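Local coordinates for D-alanyl-D-alanine carboxypeptidase DacD (Escherichia coli, PDB 5FSR), which removes the terminal D-alanine from peptidoglycan precursor peptides in the bacterial cell envelope, acting as a penicillin-binding serine DD-carboxypeptidase, at residues 33-38 and 273-278; 68-73 and 151-156; 282-287 and 320-325. All coordinates share one frame; numbering follows the deposited sequence. Where two conformers were deposited one is given.

Contact 1 (33-38 and 273-278)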
loop_
_atom_site.group_PDB
_atom_site.type_symbol
_atom_site.label_atom_id
_atom_site.label_comp_id
_atom_site.label_asym_id
_atom_site.label_seq_id
_atom_site.Cartn_x
_atom_site.Cartn_y
_atom_site.Cartn_z
ATOM N N PRO A 33 -4.915 15.007 -14.841
ATOM C CA PRO A 33 -5.403 14.328 -16.049
ATOM C C PRO A 33 -6.752 13.646 -15.785
ATOM O O PRO A 33 -7.063 13.317 -14.641
ATOM C CB PRO A 33 -4.292 13.313 -16.365
ATOM C CG PRO A 33 -3.534 13.138 -15.093
ATOM C CD PRO A 33 -3.648 14.435 -14.351
ATOM N N GLU A 34 -7.564 13.506 -16.827
ATOM C CA GLU A 34 -8.830 12.783 -16.728
ATOM C C GLU A 34 -8.477 11.321 -16.495
ATOM O O GLU A 34 -7.504 10.818 -17.066
ATOM C CB GLU A 34 -9.644 12.968 -18.011
ATOM C CG GLU A 34 -11.034 12.339 -18.001
ATOM C CD GLU A 34 -11.633 12.224 -19.405
ATOM O OE1 GLU A 34 -11.272 13.040 -20.288
ATOM O OE2 GLU A 34 -12.461 11.309 -19.631
ATOM N N ILE A 35 -9.235 10.650 -15.637
ATOM C CA ILE A 35 -8.919 9.268 -15.220
ATOM C C ILE A 35 -10.115 8.390 -15.513
ATOM O O ILE A 35 -11.205 8.621 -14.973
ATOM C CB ILE A 35 -8.562 9.203 -13.722
ATOM C CG1 ILE A 35 -7.343 10.097 -13.419
ATOM C CG2 ILE A 35 -8.284 7.768 -13.275
ATOM C CD1 ILE A 35 -6.035 9.683 -14.074
ATOM N N HIS A 36 -9.903 7.393 -16.375
ATOM C CA HIS A 36 -10.939 6.419 -16.717
ATOM C C HIS A 36 -10.940 5.281 -15.698
ATOM O O HIS A 36 -10.266 4.264 -15.883
ATOM C CB HIS A 36 -10.726 5.864 -18.129
ATOM C CG HIS A 36 -10.566 6.922 -19.165
ATOM N ND1 HIS A 36 -11.604 7.734 -19.571
ATOM C CD2 HIS A 36 -9.480 7.316 -19.869
ATOM C CE1 HIS A 36 -11.168 8.575 -20.492
ATOM N NE2 HIS A 36 -9.883 8.344 -20.690
ATOM N N ALA A 37 -11.677 5.476 -14.606
ATOM C CA ALA A 37 -11.909 4.412 -13.581
ATOM C C ALA A 37 -12.990 4.833 -12.593
ATOM O O ALA A 37 -13.411 5.975 -12.562
ATOM C CB ALA A 37 -10.630 4.072 -12.835
ATOM N N GLY A 38 -13.456 3.890 -11.796
ATOM C CA GLY A 38 -14.413 4.190 -10.748
ATOM C C GLY A 38 -13.861 5.165 -9.704
ATOM O O GLY A 38 -14.530 6.098 -9.336
ATOM N N ARG A 273 -0.084 4.192 -14.405
ATOM C CA ARG A 273 1.161 4.789 -14.903
ATOM C C ARG A 273 0.951 6.205 -15.492
ATOM O O ARG A 273 1.908 6.947 -15.624
ATOM C CB ARG A 273 1.806 3.867 -15.953
ATOM C CG ARG A 273 3.315 4.025 -16.161
ATOM C CD ARG A 273 3.720 3.422 -17.510
ATOM N NE ARG A 273 3.887 1.964 -17.387
ATOM C CZ ARG A 273 3.734 1.059 -18.358
ATOM N NH1 ARG A 273 3.357 1.397 -19.585
ATOM N NH2 ARG A 273 3.931 -0.220 -18.073
ATOM N N LYS A 274 -0.271 6.562 -15.887
ATOM C CA LYS A 274 -0.611 7.962 -16.219
ATOM C C LYS A 274 -0.622 8.819 -14.931
ATOM O O LYS A 274 -0.196 9.962 -14.952
ATOM C CB LYS A 274 -1.982 8.013 -16.896
ATOM C CG LYS A 274 -2.521 9.381 -17.262
ATOM C CD LYS A 274 -4.027 9.346 -17.532
ATOM C CE LYS A 274 -4.401 8.558 -18.775
ATOM N NZ LYS A 274 -5.867 8.653 -19.029
ATOM N N LEU A 275 -1.117 8.261 -13.827
ATOM C CA LEU A 275 -1.165 8.977 -12.559
ATOM C C LEU A 275 0.226 9.224 -11.999
ATOM O O LEU A 275 0.577 10.384 -11.718
ATOM C CB LEU A 275 -1.990 8.233 -11.516
ATOM C CG LEU A 275 -3.490 8.438 -11.572
ATOM C CD1 LEU A 275 -4.146 7.545 -10.519
ATOM C CD2 LEU A 275 -3.843 9.914 -11.325
ATOM N N LEU A 276 0.999 8.147 -11.876
ATOM C CA LEU A 276 2.393 8.166 -11.414
ATOM C C LEU A 276 3.354 8.976 -12.286
ATOM O O LEU A 276 4.320 9.546 -11.797
ATOM C CB LEU A 276 2.953 6.734 -11.353
ATOM C CG LEU A 276 2.430 5.821 -10.267
ATOM C CD1 LEU A 276 2.806 4.345 -10.556
ATOM C CD2 LEU A 276 2.951 6.283 -8.919
ATOM N N ARG A 277 3.129 8.962 -13.582
ATOM C CA ARG A 277 3.927 9.801 -14.458
ATOM C C ARG A 277 3.639 11.295 -14.234
ATOM O O ARG A 277 4.559 12.102 -14.246
ATOM C CB ARG A 277 3.704 9.443 -15.924
ATOM C CG ARG A 277 4.906 9.749 -16.761
ATOM C CD ARG A 277 5.937 8.657 -16.555
ATOM N NE ARG A 277 7.250 9.125 -17.014
ATOM C CZ ARG A 277 8.108 9.907 -16.335
ATOM N NH1 ARG A 277 7.854 10.301 -15.092
ATOM N NH2 ARG A 277 9.263 10.288 -16.907
ATOM N N TRP A 278 2.363 11.641 -14.049
ATOM C CA TRP A 278 1.942 13.034 -13.804
ATOM C C TRP A 278 2.424 13.450 -12.420
ATOM O O TRP A 278 2.814 14.583 -12.222
ATOM C CB TRP A 278 0.428 13.167 -13.927
ATOM C CG TRP A 278 -0.144 14.518 -13.594
ATOM C CD1 TRP A 278 -0.270 15.602 -14.442
ATOM C CD2 TRP A 278 -0.726 14.925 -12.339
ATOM N NE1 TRP A 278 -0.859 16.643 -13.776
ATOM C CE2 TRP A 278 -1.152 16.263 -12.493
ATOM C CE3 TRP A 278 -0.908 14.297 -11.107
ATOM C CZ2 TRP A 278 -1.770 16.975 -11.458
ATOM C CZ3 TRP A 278 -1.509 15.011 -10.070
ATOM C CH2 TRP A 278 -1.944 16.319 -10.253
#

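Contact 2 (68-73 and 151-156)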
loop_
_atom_site.group_PDB
_atom_site.type_symbol
_atom_site.label_atom_id
_atom_site.label_comp_id
_atom_site.label_asym_id
_atom_site.label_seq_id
_atom_site.Cartn_x
_atom_site.Cartn_y
_atom_site.Cartn_z
ATOM N N LEU A 68 -3.353 -7.512 0.957
ATOM C CA LEU A 68 -2.414 -6.510 1.476
ATOM C C LEU A 68 -2.499 -6.457 2.964
ATOM O O LEU A 68 -1.468 -6.437 3.627
ATOM C CB LEU A 68 -2.652 -5.096 0.898
ATOM C CG LEU A 68 -2.526 -4.998 -0.605
ATOM C CD1 LEU A 68 -2.980 -3.604 -1.028
ATOM C CD2 LEU A 68 -1.107 -5.286 -1.050
ATOM N N MET A 69 -3.729 -6.416 3.486
ATOM C CA MET A 69 -3.946 -6.450 4.952
ATOM C C MET A 69 -3.429 -7.722 5.588
ATOM O O MET A 69 -2.837 -7.694 6.672
ATOM C CB MET A 69 -5.410 -6.264 5.305
ATOM C CG MET A 69 -5.694 -6.226 6.802
ATOM S SD MET A 69 -4.526 -5.148 7.640
ATOM C CE MET A 69 -5.519 -3.653 7.834
ATOM N N THR A 70 -3.601 -8.842 4.887
ATOM C CA THR A 70 -3.197 -10.154 5.399
ATOM C C THR A 70 -1.683 -10.109 5.584
ATOM O O THR A 70 -1.182 -10.453 6.666
ATOM C CB THR A 70 -3.694 -11.276 4.458
ATOM O OG1 THR A 70 -5.136 -11.226 4.383
ATOM C CG2 THR A 70 -3.184 -12.670 4.870
ATOM N N GLY A 71 -0.959 -9.662 4.562
ATOM C CA GLY A 71 0.506 -9.481 4.702
ATOM C C GLY A 71 0.906 -8.511 5.818
ATOM O O GLY A 71 1.987 -8.638 6.426
ATOM N N TYR A 72 0.056 -7.514 6.053
ATOM C CA TYR A 72 0.340 -6.481 7.030
ATOM C C TYR A 72 0.273 -7.076 8.404
ATOM O O TYR A 72 1.176 -6.836 9.191
ATOM C CB TYR A 72 -0.583 -5.240 6.898
ATOM C CG TYR A 72 -0.090 -4.098 7.773
ATOM C CD1 TYR A 72 1.077 -3.410 7.459
ATOM C CD2 TYR A 72 -0.762 -3.728 8.922
ATOM C CE1 TYR A 72 1.558 -2.389 8.266
ATOM C CE2 TYR A 72 -0.290 -2.695 9.737
ATOM C CZ TYR A 72 0.874 -2.022 9.391
ATOM O OH TYR A 72 1.354 -1.021 10.202
ATOM N N VAL A 73 -0.770 -7.855 8.702
ATOM C CA VAL A 73 -0.798 -8.593 10.003
ATOM C C VAL A 73 0.478 -9.444 10.197
ATOM O O VAL A 73 1.050 -9.446 11.280
ATOM C CB VAL A 73 -2.061 -9.485 10.183
ATOM C CG1 VAL A 73 -1.956 -10.300 11.460
ATOM C CG2 VAL A 73 -3.335 -8.647 10.228
ATOM N N GLU A 151 -10.152 -10.884 13.096
ATOM C CA GLU A 151 -10.304 -9.984 14.220
ATOM C C GLU A 151 -9.117 -9.043 14.227
ATOM O O GLU A 151 -9.324 -7.855 14.383
ATOM C CB GLU A 151 -10.385 -10.733 15.533
ATOM C CG GLU A 151 -11.225 -10.058 16.604
ATOM C CD GLU A 151 -11.804 -11.073 17.588
ATOM O OE1 GLU A 151 -11.312 -12.221 17.648
ATOM O OE2 GLU A 151 -12.755 -10.715 18.300
ATOM N N MET A 152 -7.910 -9.585 14.043
ATOM C CA MET A 152 -6.686 -8.793 13.934
ATOM C C MET A 152 -6.647 -7.911 12.694
ATOM O O MET A 152 -6.116 -6.816 12.748
ATOM C CB MET A 152 -5.433 -9.685 13.909
ATOM C CG MET A 152 -5.184 -10.544 15.145
ATOM S SD MET A 152 -3.827 -11.678 14.858
ATOM C CE MET A 152 -2.400 -10.623 15.090
ATOM N N MET A 153 -7.152 -8.409 11.567
ATOM C CA MET A 153 -7.252 -7.611 10.343
ATOM C C MET A 153 -8.140 -6.372 10.517
ATOM O O MET A 153 -7.889 -5.340 9.928
ATOM C CB MET A 153 -7.819 -8.447 9.187
ATOM C CG MET A 153 -6.938 -9.565 8.665
ATOM S SD MET A 153 -7.850 -10.592 7.493
ATOM C CE MET A 153 -7.621 -9.703 5.983
ATOM N N ASN A 154 -9.212 -6.531 11.286
ATOM C CA ASN A 154 -10.156 -5.462 11.601
ATOM C C ASN A 154 -9.630 -4.533 12.665
ATOM O O ASN A 154 -9.873 -3.314 12.576
ATOM C CB ASN A 154 -11.549 -6.019 11.924
ATOM C CG ASN A 154 -12.217 -6.584 10.684
ATOM O OD1 ASN A 154 -11.769 -6.302 9.605
ATOM N ND2 ASN A 154 -13.247 -7.399 10.830
ATOM N N ASN A 155 -8.866 -5.067 13.614
ATOM C CA ASN A 155 -8.138 -4.232 14.580
ATOM C C ASN A 155 -7.065 -3.325 13.921
ATOM O O ASN A 155 -6.842 -2.209 14.380
ATOM C CB ASN A 155 -7.483 -5.077 15.676
ATOM C CG ASN A 155 -8.496 -5.823 16.531
ATOM O OD1 ASN A 155 -9.639 -5.412 16.661
ATOM N ND2 ASN A 155 -8.070 -6.941 17.106
ATOM N N TYR A 156 -6.441 -3.784 12.842
ATOM C CA TYR A 156 -5.376 -3.012 12.196
ATOM C C TYR A 156 -5.969 -2.062 11.161
ATOM O O TYR A 156 -5.380 -1.041 10.886
ATOM C CB TYR A 156 -4.296 -3.905 11.564
ATOM C CG TYR A 156 -3.248 -4.454 12.535
ATOM C CD1 TYR A 156 -2.312 -3.608 13.161
ATOM C CD2 TYR A 156 -3.195 -5.830 12.824
ATOM C CE1 TYR A 156 -1.356 -4.108 14.039
ATOM C CE2 TYR A 156 -2.249 -6.355 13.713
ATOM C CZ TYR A 156 -1.321 -5.508 14.311
ATOM O OH TYR A 156 -0.393 -6.065 15.178
#

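Contact 3 (282-287 and 320-325)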
loop_
_atom_site.group_PDB
_atom_site.type_symbol
_atom_site.label_atom_id
_atom_site.label_comp_id
_atom_site.label_asym_id
_atom_site.label_seq_id
_atom_site.Cartn_x
_atom_site.Cartn_y
_atom_site.Cartn_z
ATOM N N ASN A 282 5.615 16.592 -12.461
ATOM C CA ASN A 282 5.019 17.878 -12.089
ATOM C C ASN A 282 5.122 18.327 -10.615
ATOM O O ASN A 282 4.850 19.489 -10.310
ATOM C CB ASN A 282 3.550 17.879 -12.546
ATOM C CG ASN A 282 3.422 17.795 -14.058
ATOM O OD1 ASN A 282 4.049 18.587 -14.774
ATOM N ND2 ASN A 282 2.636 16.834 -14.556
ATOM N N PHE A 283 5.501 17.402 -9.736
ATOM C CA PHE A 283 5.636 17.627 -8.313
ATOM C C PHE A 283 6.984 17.100 -7.788
ATOM O O PHE A 283 7.645 16.253 -8.413
ATOM C CB PHE A 283 4.507 16.916 -7.537
ATOM C CG PHE A 283 3.113 17.339 -7.931
ATOM C CD1 PHE A 283 2.535 16.866 -9.087
ATOM C CD2 PHE A 283 2.369 18.197 -7.117
ATOM C CE1 PHE A 283 1.247 17.247 -9.441
ATOM C CE2 PHE A 283 1.077 18.578 -7.462
ATOM C CZ PHE A 283 0.512 18.100 -8.629
ATOM N N THR A 284 7.366 17.640 -6.638
ATOM C CA THR A 284 8.530 17.253 -5.870
ATOM C C THR A 284 8.034 17.158 -4.425
ATOM O O THR A 284 7.009 17.741 -4.097
ATOM C CB THR A 284 9.671 18.304 -5.924
ATOM O OG1 THR A 284 9.737 18.923 -7.217
ATOM C CG2 THR A 284 11.016 17.670 -5.647
ATOM N N THR A 285 8.749 16.409 -3.590
ATOM C CA THR A 285 8.554 16.388 -2.136
ATOM C C THR A 285 9.837 16.947 -1.517
ATOM O O THR A 285 10.914 16.386 -1.739
ATOM C CB THR A 285 8.308 14.939 -1.614
ATOM O OG1 THR A 285 7.107 14.415 -2.191
ATOM C CG2 THR A 285 8.156 14.923 -0.121
ATOM N N VAL A 286 9.728 18.001 -0.715
ATOM C CA VAL A 286 10.914 18.754 -0.250
ATOM C C VAL A 286 10.944 18.866 1.245
ATOM O O VAL A 286 9.903 18.823 1.898
ATOM C CB VAL A 286 11.011 20.207 -0.812
ATOM C CG1 VAL A 286 11.864 20.260 -2.079
ATOM C CG2 VAL A 286 9.630 20.804 -1.042
ATOM N N GLN A 287 12.148 19.040 1.775
ATOM C CA GLN A 287 12.314 19.359 3.175
ATOM C C GLN A 287 12.218 20.889 3.305
ATOM O O GLN A 287 13.016 21.624 2.729
ATOM C CB GLN A 287 13.650 18.826 3.704
ATOM C CG GLN A 287 13.625 18.598 5.199
ATOM C CD GLN A 287 14.991 18.284 5.783
ATOM O OE1 GLN A 287 15.917 19.080 5.667
ATOM N NE2 GLN A 287 15.115 17.129 6.443
ATOM N N LEU A 320 5.084 19.921 -3.294
ATOM C CA LEU A 320 4.935 21.174 -4.086
ATOM C C LEU A 320 5.095 20.920 -5.578
ATOM O O LEU A 320 5.861 20.041 -5.964
ATOM C CB LEU A 320 5.976 22.205 -3.659
ATOM C CG LEU A 320 5.837 22.731 -2.222
ATOM C CD1 LEU A 320 7.034 23.565 -1.843
ATOM C CD2 LEU A 320 4.556 23.512 -1.984
ATOM N N PRO A 321 4.369 21.677 -6.433
ATOM C CA PRO A 321 4.713 21.636 -7.855
ATOM C C PRO A 321 6.129 22.121 -8.095
ATOM O O PRO A 321 6.609 23.002 -7.380
ATOM C CB PRO A 321 3.704 22.588 -8.505
ATOM C CG PRO A 321 2.570 22.631 -7.562
ATOM C CD PRO A 321 3.163 22.488 -6.198
ATOM N N LYS A 322 6.791 21.532 -9.081
ATOM C CA LYS A 322 8.178 21.871 -9.380
ATOM C C LYS A 322 8.321 23.338 -9.799
ATOM O O LYS A 322 9.315 23.993 -9.466
ATOM C CB LYS A 322 8.719 20.973 -10.486
ATOM C CG LYS A 322 8.673 19.484 -10.184
ATOM C CD LYS A 322 9.740 18.738 -10.971
ATOM C CE LYS A 322 10.078 17.394 -10.361
ATOM N NZ LYS A 322 11.270 16.878 -11.070
ATOM N N ALA A 323 7.337 23.841 -10.547
ATOM C CA ALA A 323 7.336 25.229 -10.942
ATOM C C ALA A 323 7.287 26.166 -9.734
ATOM O O ALA A 323 7.737 27.303 -9.841
ATOM C CB ALA A 323 6.185 25.515 -11.888
ATOM N N GLU A 324 6.752 25.683 -8.601
ATOM C CA GLU A 324 6.688 26.472 -7.366
ATOM C C GLU A 324 7.964 26.552 -6.470
ATOM O O GLU A 324 8.054 27.447 -5.599
ATOM C CB GLU A 324 5.420 26.123 -6.576
ATOM C CG GLU A 324 4.133 26.343 -7.365
ATOM C CD GLU A 324 4.083 27.671 -8.124
ATOM O OE1 GLU A 324 4.393 28.711 -7.517
ATOM O OE2 GLU A 324 3.798 27.682 -9.346
ATOM N N ILE A 325 8.972 25.726 -6.752
ATOM C CA ILE A 325 10.180 25.686 -5.935
ATOM C C ILE A 325 10.903 27.034 -5.887
ATOM O O ILE A 325 11.277 27.480 -4.805
ATOM C CB ILE A 325 11.153 24.556 -6.369
ATOM C CG1 ILE A 325 10.482 23.172 -6.258
ATOM C CG2 ILE A 325 12.461 24.599 -5.567
ATOM C CD1 ILE A 325 10.052 22.743 -4.865
HETATM O O HOH W 1 5.339 21.948 -11.893
#

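Contact 1 (33-38 and 273-278)
Pro33 lays its ring over the indole of Trp278, with CD 3.4 Å from the centroid of the five-membered ring and only 1° off the ring normal. This is a CH-pi contact. The CD hydrogens of proline, next to the electron-withdrawing backbone nitrogen, are well suited to an electron-rich indole face, and the rigid ring pays little entropy to sit there. Pro33 CB, on the other flank of the ring, rests 4.1 Å from Lys274 CD.

The CB of Glu34 leaves the backbone away from the helix, and the residue contributes its carbonyl instead, whose O takes a weak hydrogen bond of 3.3 Å from Lys274 NZ. In Ile35, CG1 stands anti to the carbonyl carbon (chi1 -59°) and brings CD1 onto Leu275 CD2 at 3.5 Å, where the two branched side chains lie roughly perpendicular; CD1 also touches Lys274 CD at 4.0 Å. Trp40 of strand 39-44 packs against both Ile35 and Leu275, tying the pair to the central sheet. At His36 the imidazole stands near the ammonium group, CD2 being 3.9 Å from Lys274 NZ.

Lys274 thus lends its aliphatic chain to Pro33 and Ile35, while a bend at chi3 (-67°) carries the amine to Glu34 O and the His36 ring. There its stronger partner is Glu271, one helical turn earlier, through a salt bridge. The chemistry implies that aliphatic and CH-pi packing fastens the loop to helix 265-282, with the lysine amine adding a weak polar tie.

Contact 2 (68-73 and 151-156)
Met69 lies alongside Met153, the two chains running opposite ways, its CG 3.9 Å from Met153 CB. Bends at chi2 (46°) and chi3 bring the methyl CE back against the neighbouring helix, 3.6 Å from Met153 O and 3.9 Å from Tyr156 CB. The unbranched, pliable methionine chain suits this place, where it must follow both a backbone carbonyl and the root of a tyrosine.

The methyl of Met153 in turn reaches Thr70, with CE 3.3 Å from Thr70 OG1; that hydroxyl is hydrogen-bonded to Val170 O. Val73 divides its two branches: CG1 meets Met152 CE at 3.7 Å, whereas CG2 lies 3.8 Å from Tyr156 CD2. Beside it Tyr72 presents its ring edge to the face of Tyr156 in an offset edge-to-face pair, centroids 5.8 Å apart and planes at 89°.

The segments of helices 66-79 and 146-159 cross nearly at right angles (95°), their axes 9.7 Å apart. Helix 66-79 also carries Lys67, the probable proton acceptor, one turn before Thr70. With methyl, thioether and aromatic groups doing the touching, the chemistry implies that shape and dispersion forces hold this helix against its neighbour in the buried interior.

Contact 3 (282-287 and 320-325)
Lys322 lays its side chain along Asn282, Phe283 and Thr284, where helix 265-282 gives way to strand 283-289. Its CB starts 4.0 Å from Thr284 OG1, and CG, anti to the carbonyl carbon (chi1 -58°), closes to 3.2 Å from the same oxygen. CD continues past that hydroxyl, and CE arrives 3.3 Å from Phe283 O, while the extended chain carries the amine past it. A long lysine suits this exposed position, since its methylenes can lie across Thr284 while the charge stays at the surface.

The backbone beneath is zipped by three hydrogen bonds. Thr284 and Leu320 form an antiparallel hydrogen-bonded pair, with Thr284 N to Leu320 O at 2.9 Å and Leu320 N to Thr284 O at 3.0 Å. Lys322 N adds a third at 3.1 Å to Asn282 O, approaching from above the carbonyl plane. A water donates to Asn282 O and accepts from Ala323 N, bridging the two segments where they part. Next to these bonds Phe283 and Pro321 form a non-hydrogen-bonded pair whose side chains diverge, and here the missing N-H of proline costs no bond to the 283-287 strand.

Farther along, Val286 CG2 packs on Leu320 CD1 at 3.9 Å. Val286 CG1 meets Ile325 CD1 in a tip-to-tip contact of two beta-branched side chains that lays the 3-10 segment 322-325 against the strand.

This is an antiparallel beta ladder at its terminus, one strand issuing directly from a helix and the other passing into a 3-10 turn; it belongs to the beta-rich C-terminal domain of the penicillin-binding protein 5 family.

How the contacts relate
Contacts 1 and 3 are neighbours, since helix 265-282 leads straight into strand 283-289. They touch where Trp278 CH2 comes within 3.4 Å of Phe283 CE1 in an edge-to-face ring pair, and their centres lie 19 Å apart. The indole thus serves the 33-38 loop and the start of the C-terminal domain alike. Contact 2 stands apart, on the opposite side of the chain's centre from both: its centre is 28 Å from that of contact 1 and 34 Å from that of contact 3. It alone is near Lys67, the probable proton acceptor (about 5 Å from the side chain of Thr70 to its own), and Lys233, which probably binds substrate (about 8 Å).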